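Local coordinates for protein-tyrosine-phosphatase (Shewanella sp., PDB 2Z72), which hydrolyses phosphate esters of tyrosine as a cold-active phosphatase, probably using two zinc ions held in a calcineurin-like phosphoesterase fold, at residues A234-K237 with S238-D242; F265-A268 with E269-I273; L126-M129 with Y130-Q134. One frame throughout, in Å; residues are numbered along the deposited sequence. Where two conformers were deposited one is given.

Overall arrangement
The three contacts are each local, between residues three to five apart, and differ mainly in depth. Interaction 3 lies in the buried middle of helix 122-138, its centre about 11 Å from the centre of the chain, and is built from aromatic and aliphatic side chains. Interactions 1 and 2 form at helix starts, their centres about 23 and 26 Å from that of the chain. Interaction 1 is a surface contact of serines, lysines and waters with one buried leucine; interaction 2 is partly buried, a phenylalanine just ahead of helix 267-277 packing on a leucine and a glutamate of its first turns. Interactions 2 and 3 lie on opposite sides of the chain's centre, and no two contacts touch.

Interaction 1: residues A234-K237 with S238-D242; sequences ASKK and SLKAD
An N-cap begins helix 236-241, with Ser235 gripping the backbone of Ser238 across the first turn. OG of Ser235 accepts from Ser238 N at 3.0 Å with an N-H...O angle of 159°; its chi1 of 67°, which sets OG between the backbone N and the carbonyl carbon, turns the oxygen back over that turn. Water 1 bridges the same two residues, accepting from Ser235 N and lying 2.7 Å from Ser238 OG. Behind the cap the regular i to i+4 ladder starts, Leu239 N donating to Ser235 O at 2.9 Å. On the buried side Ala234 CB, just ahead of the helix, meets Leu239 CD2 at 3.8 Å, while Leu239 also rests on Leu245 and Phe249 of helix 243-249. Replacing Leu239 with an alanine would probably open a gap beside Ala234 CB and cost this short helix its apolar grip on the next one. Lys236 and Lys240 run side by side on the solvent side, Lys236 CE lying 3.8 Å from Lys240 CE. Lys236 NZ and Lys240 NZ, like charges not in contact, are 4.8 Å apart, and water 2 accepts from Lys236 NZ at 2.9 Å and more weakly from Lys240 NZ; Lys240 also makes a cation-pi contact with Phe250.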
loop_
_atom_site.group_PDB
_atom_site.type_symbol
_atom_site.label_atom_id
_atom_site.label_comp_id
_atom_site.label_asym_id
_atom_site.label_seq_id
_atom_site.Cartn_x
_atom_site.Cartn_y
_atom_site.Cartn_z
ATOM N N ALA A 234 15.834 -7.359 -8.153
ATOM C CA ALA A 234 17.252 -7.708 -8.055
ATOM C C ALA A 234 17.408 -8.823 -7.023
ATOM O O ALA A 234 16.619 -9.063 -6.101
ATOM C CB ALA A 234 18.137 -6.506 -7.727
ATOM N N SER A 235 18.525 -9.579 -7.175
ATOM C CA SER A 235 18.872 -10.513 -6.108
ATOM C C SER A 235 19.236 -9.813 -4.812
ATOM O O SER A 235 19.707 -8.706 -4.822
ATOM C CB SER A 235 20.060 -11.410 -6.509
ATOM O OG SER A 235 21.244 -10.624 -6.621
ATOM N N LYS A 236 19.020 -10.564 -3.721
ATOM C CA LYS A 236 19.494 -10.073 -2.413
ATOM C C LYS A 236 20.984 -9.753 -2.472
ATOM O O LYS A 236 21.309 -8.723 -1.880
ATOM C CB LYS A 236 19.254 -11.085 -1.287
ATOM C CG LYS A 236 19.451 -10.515 0.121
ATOM C CD LYS A 236 19.390 -11.616 1.175
ATOM C CE LYS A 236 19.455 -11.110 2.582
ATOM N NZ LYS A 236 18.122 -10.775 3.180
ATOM N N LYS A 237 21.783 -10.601 -3.101
ATOM C CA LYS A 237 23.227 -10.314 -3.189
ATOM C C LYS A 237 23.440 -8.968 -3.819
ATOM O O LYS A 237 24.236 -8.157 -3.353
ATOM C CB LYS A 237 23.948 -11.383 -4.010
ATOM C CG LYS A 237 25.366 -11.070 -4.452
ATOM C CD LYS A 237 25.890 -12.199 -5.360
ATOM C CE LYS A 237 27.338 -11.860 -5.749
ATOM N NZ LYS A 237 28.269 -12.329 -4.664
ATOM N N SER A 238 22.761 -8.714 -4.937
ATOM C CA SER A 238 22.981 -7.437 -5.629
ATOM C C SER A 238 22.512 -6.259 -4.779
ATOM O O SER A 238 23.172 -5.221 -4.775
ATOM C CB SER A 238 22.258 -7.359 -6.990
ATOM O OG SER A 238 22.769 -8.372 -7.884
ATOM N N LEU A 239 21.353 -6.444 -4.119
ATOM C CA LEU A 239 20.814 -5.349 -3.299
ATOM C C LEU A 239 21.776 -5.004 -2.172
ATOM O O LEU A 239 22.008 -3.880 -1.824
ATOM C CB LEU A 239 19.428 -5.713 -2.745
ATOM C CG LEU A 239 18.295 -5.804 -3.739
ATOM C CD1 LEU A 239 16.992 -6.205 -3.113
ATOM C CD2 LEU A 239 18.049 -4.487 -4.471
ATOM N N LYS A 240 22.341 -6.050 -1.560
ATOM C CA LYS A 240 23.237 -5.909 -0.449
ATOM C C LYS A 240 24.565 -5.313 -0.912
ATOM O O LYS A 240 25.174 -4.537 -0.174
ATOM C CB LYS A 240 23.486 -7.236 0.272
ATOM C CG LYS A 240 22.276 -7.766 1.033
ATOM C CD LYS A 240 22.104 -7.051 2.366
ATOM C CE LYS A 240 20.865 -7.599 3.116
ATOM N NZ LYS A 240 20.686 -6.986 4.458
ATOM N N ALA A 241 25.027 -5.634 -2.096
ATOM C CA ALA A 241 26.357 -5.222 -2.512
ATOM C C ALA A 241 26.389 -3.808 -3.003
ATOM O O ALA A 241 27.458 -3.176 -2.952
ATOM C CB ALA A 241 26.906 -6.120 -3.624
ATOM N N ASP A 242 25.250 -3.302 -3.483
ATOM C CA ASP A 242 25.200 -1.884 -3.940
ATOM C C ASP A 242 24.931 -1.005 -2.723
ATOM O O ASP A 242 23.886 -1.173 -2.079
ATOM C CB ASP A 242 24.170 -1.726 -5.067
ATOM C CG ASP A 242 24.182 -0.318 -5.632
ATOM O OD1 ASP A 242 24.825 -0.081 -6.642
ATOM O OD2 ASP A 242 23.601 0.588 -5.015
HETATM O O HOH W 1 20.558 -9.126 -9.310
HETATM O O HOH W 2 17.696 -8.460 4.906
#

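Interaction 2: residues F265-A268 with E269-I273; sequences FTEA and ELDTI
Phe265 sets its ring against the start of helix 267-277, and the tight part of the contact gathers round that ring. Its CE1 meets Leu270 CB at 3.7 Å, and the two side chains cross at about a right angle. Obliquely to the ring, Phe265 CE2 lies 3.5 Å from Glu269 CD, with the carboxylate turned 45° from the ring plane. Chi1 of Phe265, at -167°, carries CG away from the backbone N and brings the ring to the helix that follows. A firm backbone bond backs this packing, Leu270 N donating to Thr266 O at 3.0 Å. In the conformer given, Ile273 CD1 adds a lighter touch at the ring's edge, near its plane, 4.2 Å from Phe265 CZ. The looser side is polar and centres on exposed Thr266, at the N-cap position, whose carbonyl O accepts only weakly from Glu269 N. Its OG1 stands 3.5 Å from Glu269 CB, while water 3 accepts from Thr266 N and donates to Glu269 OE1 at 2.5 Å, tying the residue before the helix to its first turn. Glu269 OE2 is hydrogen-bonded to Ser212 OG, at the start of helix 212-216. Glu267 and Asp271 both form salt bridges with Lys299, and Glu267 OE2 hydrogen-bonds His297 ND1; with Leu270 resting on Phe296, the helix is fastened to the connection between strands 293-295 and 300-302.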
loop_
_atom_site.group_PDB
_atom_site.type_symbol
_atom_site.label_atom_id
_atom_site.label_comp_id
_atom_site.label_asym_id
_atom_site.label_seq_id
_atom_site.Cartn_x
_atom_site.Cartn_y
_atom_site.Cartn_z
ATOM N N PHE A 265 14.887 9.091 19.717
ATOM C CA PHE A 265 14.746 10.020 18.614
ATOM C C PHE A 265 14.180 11.305 19.127
ATOM O O PHE A 265 13.237 11.389 19.925
ATOM C CB PHE A 265 13.785 9.396 17.590
ATOM C CG PHE A 265 13.815 10.144 16.269
ATOM C CD1 PHE A 265 12.739 10.909 15.905
ATOM C CD2 PHE A 265 14.910 10.089 15.412
ATOM C CE1 PHE A 265 12.668 11.615 14.703
ATOM C CE2 PHE A 265 14.861 10.791 14.232
ATOM C CZ PHE A 265 13.793 11.578 13.919
ATOM N N THR A 266 14.829 12.377 18.643
ATOM C CA THR A 266 14.469 13.668 19.190
ATOM C C THR A 266 13.744 14.508 18.153
ATOM O O THR A 266 13.944 14.359 16.950
ATOM C CB THR A 266 15.710 14.467 19.606
ATOM O OG1 THR A 266 16.678 14.471 18.535
ATOM C CG2 THR A 266 16.435 13.757 20.724
ATOM N N GLU A 267 12.867 15.376 18.674
ATOM C CA GLU A 267 12.155 16.300 17.821
ATOM C C GLU A 267 13.094 17.208 17.073
ATOM O O GLU A 267 12.835 17.552 15.917
ATOM C CB GLU A 267 11.199 17.102 18.673
ATOM C CG GLU A 267 10.170 17.837 17.891
ATOM C CD GLU A 267 8.886 18.235 18.592
ATOM O OE1 GLU A 267 8.321 19.265 18.173
ATOM O OE2 GLU A 267 8.422 17.509 19.507
ATOM N N ALA A 268 14.169 17.630 17.669
ATOM C CA ALA A 268 15.184 18.434 16.937
ATOM C C ALA A 268 15.683 17.776 15.658
ATOM O O ALA A 268 15.834 18.306 14.583
ATOM C CB ALA A 268 16.341 18.755 17.862
ATOM N N GLU A 269 15.926 16.502 15.701
ATOM C CA GLU A 269 16.421 15.648 14.634
ATOM C C GLU A 269 15.292 15.554 13.602
ATOM O O GLU A 269 15.538 15.737 12.405
ATOM C CB GLU A 269 16.805 14.223 15.055
ATOM C CG GLU A 269 17.584 13.413 14.057
ATOM C CD GLU A 269 18.147 12.052 13.953
ATOM O OE1 GLU A 269 18.286 11.425 15.032
ATOM O OE2 GLU A 269 18.450 11.631 12.766
ATOM N N LEU A 270 14.066 15.367 14.099
ATOM C CA LEU A 270 12.934 15.386 13.159
ATOM C C LEU A 270 12.832 16.702 12.395
ATOM O O LEU A 270 12.588 16.683 11.174
ATOM C CB LEU A 270 11.653 15.089 13.944
ATOM C CG LEU A 270 10.388 14.982 13.146
ATOM C CD1 LEU A 270 10.451 13.827 12.132
ATOM C CD2 LEU A 270 9.244 14.742 14.104
ATOM N N ASP A 271 13.039 17.801 13.101
ATOM C CA ASP A 271 12.959 19.092 12.451
ATOM C C ASP A 271 13.931 19.184 11.305
ATOM O O ASP A 271 13.608 19.782 10.278
ATOM C CB ASP A 271 13.234 20.240 13.442
ATOM C CG ASP A 271 12.112 20.417 14.431
ATOM O OD1 ASP A 271 10.958 20.062 14.117
ATOM O OD2 ASP A 271 12.432 21.010 15.506
ATOM N N THR A 272 15.085 18.576 11.467
ATOM C CA THR A 272 16.039 18.663 10.340
ATOM C C THR A 272 15.535 17.873 9.136
ATOM O O THR A 272 15.783 18.299 7.992
ATOM C CB THR A 272 17.412 18.129 10.771
ATOM O OG1 THR A 272 17.952 18.919 11.821
ATOM C CG2 THR A 272 18.411 18.227 9.639
ATOM N N ILE A 273 14.834 16.803 9.365
ATOM C CA ILE A 273 14.263 16.063 8.226
ATOM C C ILE A 273 13.107 16.788 7.599
ATOM O O ILE A 273 12.993 16.913 6.377
ATOM C CB ILE A 273 13.940 14.637 8.719
ATOM C CG1 ILE A 273 15.240 13.935 9.125
ATOM C CG2 ILE A 273 13.087 13.934 7.683
ATOM C CD1 ILE A 273 15.070 12.775 10.081
HETATM O O HOH W 3 17.774 12.060 17.366
#

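Interaction 3: residues L126-M129 with Y130-Q134; sequences LWFM and YQLDQ
Trp127 turns the edge of its six-membered ring onto the face of Tyr130, an edge-to-face pair on helix 122-138, the helix of a beta-alpha-beta unit between strands 108-111 and 142-145. The centroids are 5.1 Å apart and the planes 61° apart. Both side chains point the same way although they are only three positions apart: Trp127 CG lies beside its backbone N (chi1 -72°), whereas Tyr130 CG is anti to its own N and beside the carbonyl carbon (chi1 -179°). The rings are also fixed at their polar ends, Trp127 NE1 by Pro11 O and Tyr130 OH by Glu186 and Ser56 N. A second pair, Phe128 and Leu132, also runs side by side, Phe128 CZ meeting Leu132 CD1 at 4.1 Å in the conformer given. Met129, its chain bent at chi2, brings SD to 4.3 Å from CD2 of the same Leu132 conformer. Phe128 packs on helix 83-92, whereas Met129 and Leu132 press on strand 108-111. Along the backbone, Gln131 N donates to Trp127 O at 3.0 Å in a nearly straight bond. Within the aromatic pair, Trp127 CZ3 stands 3.9 Å above the plane of the Tyr130 ring, over its centre.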
loop_
_atom_site.group_PDB
_atom_site.type_symbol
_atom_site.label_atom_id
_atom_site.label_comp_id
_atom_site.label_asym_id
_atom_site.label_seq_id
_atom_site.Cartn_x
_atom_site.Cartn_y
_atom_site.Cartn_z
ATOM N N LEU A 126 -5.910 -6.743 -2.662
ATOM C CA LEU A 126 -5.240 -6.284 -3.868
ATOM C C LEU A 126 -6.214 -5.896 -4.946
ATOM O O LEU A 126 -6.123 -4.813 -5.555
ATOM C CB LEU A 126 -4.267 -7.381 -4.347
ATOM C CG LEU A 126 -3.002 -7.594 -3.507
ATOM C CD1 LEU A 126 -2.335 -8.884 -3.908
ATOM C CD2 LEU A 126 -1.995 -6.457 -3.666
ATOM N N TRP A 127 -7.186 -6.772 -5.233
ATOM C CA TRP A 127 -8.114 -6.467 -6.321
ATOM C C TRP A 127 -9.040 -5.315 -5.955
ATOM O O TRP A 127 -9.468 -4.583 -6.855
ATOM C CB TRP A 127 -8.888 -7.717 -6.772
ATOM C CG TRP A 127 -8.036 -8.684 -7.514
ATOM C CD1 TRP A 127 -7.622 -9.915 -7.148
ATOM C CD2 TRP A 127 -7.469 -8.433 -8.821
ATOM N NE1 TRP A 127 -6.846 -10.456 -8.127
ATOM C CE2 TRP A 127 -6.734 -9.583 -9.169
ATOM C CE3 TRP A 127 -7.519 -7.372 -9.746
ATOM C CZ2 TRP A 127 -6.052 -9.691 -10.372
ATOM C CZ3 TRP A 127 -6.839 -7.483 -10.936
ATOM C CH2 TRP A 127 -6.116 -8.627 -11.249
ATOM N N PHE A 128 -9.401 -5.173 -4.694
ATOM C CA PHE A 128 -10.169 -4.048 -4.259
ATOM C C PHE A 128 -9.377 -2.768 -4.501
ATOM O O PHE A 128 -9.937 -1.791 -5.024
ATOM C CB PHE A 128 -10.540 -4.187 -2.777
ATOM C CG PHE A 128 -11.153 -2.932 -2.195
ATOM C CD1 PHE A 128 -12.437 -2.538 -2.495
ATOM C CD2 PHE A 128 -10.405 -2.152 -1.347
ATOM C CE1 PHE A 128 -12.974 -1.379 -1.971
ATOM C CE2 PHE A 128 -10.944 -0.983 -0.820
ATOM C CZ PHE A 128 -12.241 -0.601 -1.108
ATOM N N MET A 129 -8.119 -2.750 -4.126
ATOM C CA MET A 129 -7.301 -1.529 -4.299
ATOM C C MET A 129 -7.057 -1.231 -5.764
ATOM O O MET A 129 -6.969 -0.043 -6.115
ATOM C CB MET A 129 -6.021 -1.644 -3.495
ATOM C CG MET A 129 -6.182 -1.601 -1.986
ATOM S SD MET A 129 -7.091 -0.175 -1.371
ATOM C CE MET A 129 -6.002 1.132 -1.910
ATOM N N TYR A 130 -6.946 -2.253 -6.609
ATOM C CA TYR A 130 -6.802 -2.060 -8.052
ATOM C C TYR A 130 -8.050 -1.359 -8.591
ATOM O O TYR A 130 -8.001 -0.372 -9.316
ATOM C CB TYR A 130 -6.549 -3.413 -8.644
ATOM C CG TYR A 130 -6.340 -3.529 -10.139
ATOM C CD1 TYR A 130 -7.411 -3.445 -11.014
ATOM C CD2 TYR A 130 -5.102 -3.744 -10.699
ATOM C CE1 TYR A 130 -7.258 -3.551 -12.383
ATOM C CE2 TYR A 130 -4.913 -3.895 -12.062
ATOM C CZ TYR A 130 -6.009 -3.802 -12.890
ATOM O OH TYR A 130 -5.913 -3.954 -14.273
ATOM N N GLN A 131 -9.230 -1.898 -8.251
ATOM C CA GLN A 131 -10.475 -1.276 -8.681
ATOM C C GLN A 131 -10.572 0.150 -8.131
ATOM O O GLN A 131 -10.969 1.072 -8.864
ATOM C CB GLN A 131 -11.665 -2.136 -8.227
ATOM C CG GLN A 131 -12.996 -1.540 -8.542
ATOM C CD GLN A 131 -14.055 -2.589 -8.270
ATOM O OE1 GLN A 131 -14.660 -2.561 -7.185
ATOM N NE2 GLN A 131 -14.291 -3.500 -9.189
ATOM N N LEU A 132 -10.217 0.362 -6.869
ATOM C CA LEU A 132 -10.341 1.705 -6.281
ATOM C C LEU A 132 -9.430 2.663 -7.005
ATOM O O LEU A 132 -9.785 3.855 -7.196
ATOM C CB LEU A 132 -10.006 1.558 -4.795
ATOM C CG LEU A 132 -10.580 2.698 -3.988
ATOM C CD1 LEU A 132 -12.100 2.500 -3.792
ATOM C CD2 LEU A 132 -9.907 2.793 -2.641
ATOM N N ASP A 133 -8.233 2.225 -7.386
ATOM C CA ASP A 133 -7.282 3.051 -8.148
ATOM C C ASP A 133 -7.959 3.567 -9.396
ATOM O O ASP A 133 -7.956 4.778 -9.706
ATOM C CB ASP A 133 -6.054 2.169 -8.376
ATOM C CG ASP A 133 -4.777 2.773 -8.936
ATOM O OD1 ASP A 133 -4.767 3.987 -9.289
ATOM O OD2 ASP A 133 -3.799 2.005 -9.043
ATOM N N GLN A 134 -8.581 2.687 -10.191
ATOM C CA GLN A 134 -9.266 3.078 -11.393
ATOM C C GLN A 134 -10.450 3.990 -11.093
ATOM O O GLN A 134 -10.631 5.012 -11.777
ATOM C CB GLN A 134 -9.701 1.853 -12.201
ATOM C CG GLN A 134 -10.396 2.269 -13.494
ATOM C CD GLN A 134 -9.472 2.988 -14.491
ATOM O OE1 GLN A 134 -8.627 2.387 -15.106
ATOM N NE2 GLN A 134 -9.586 4.275 -14.686
#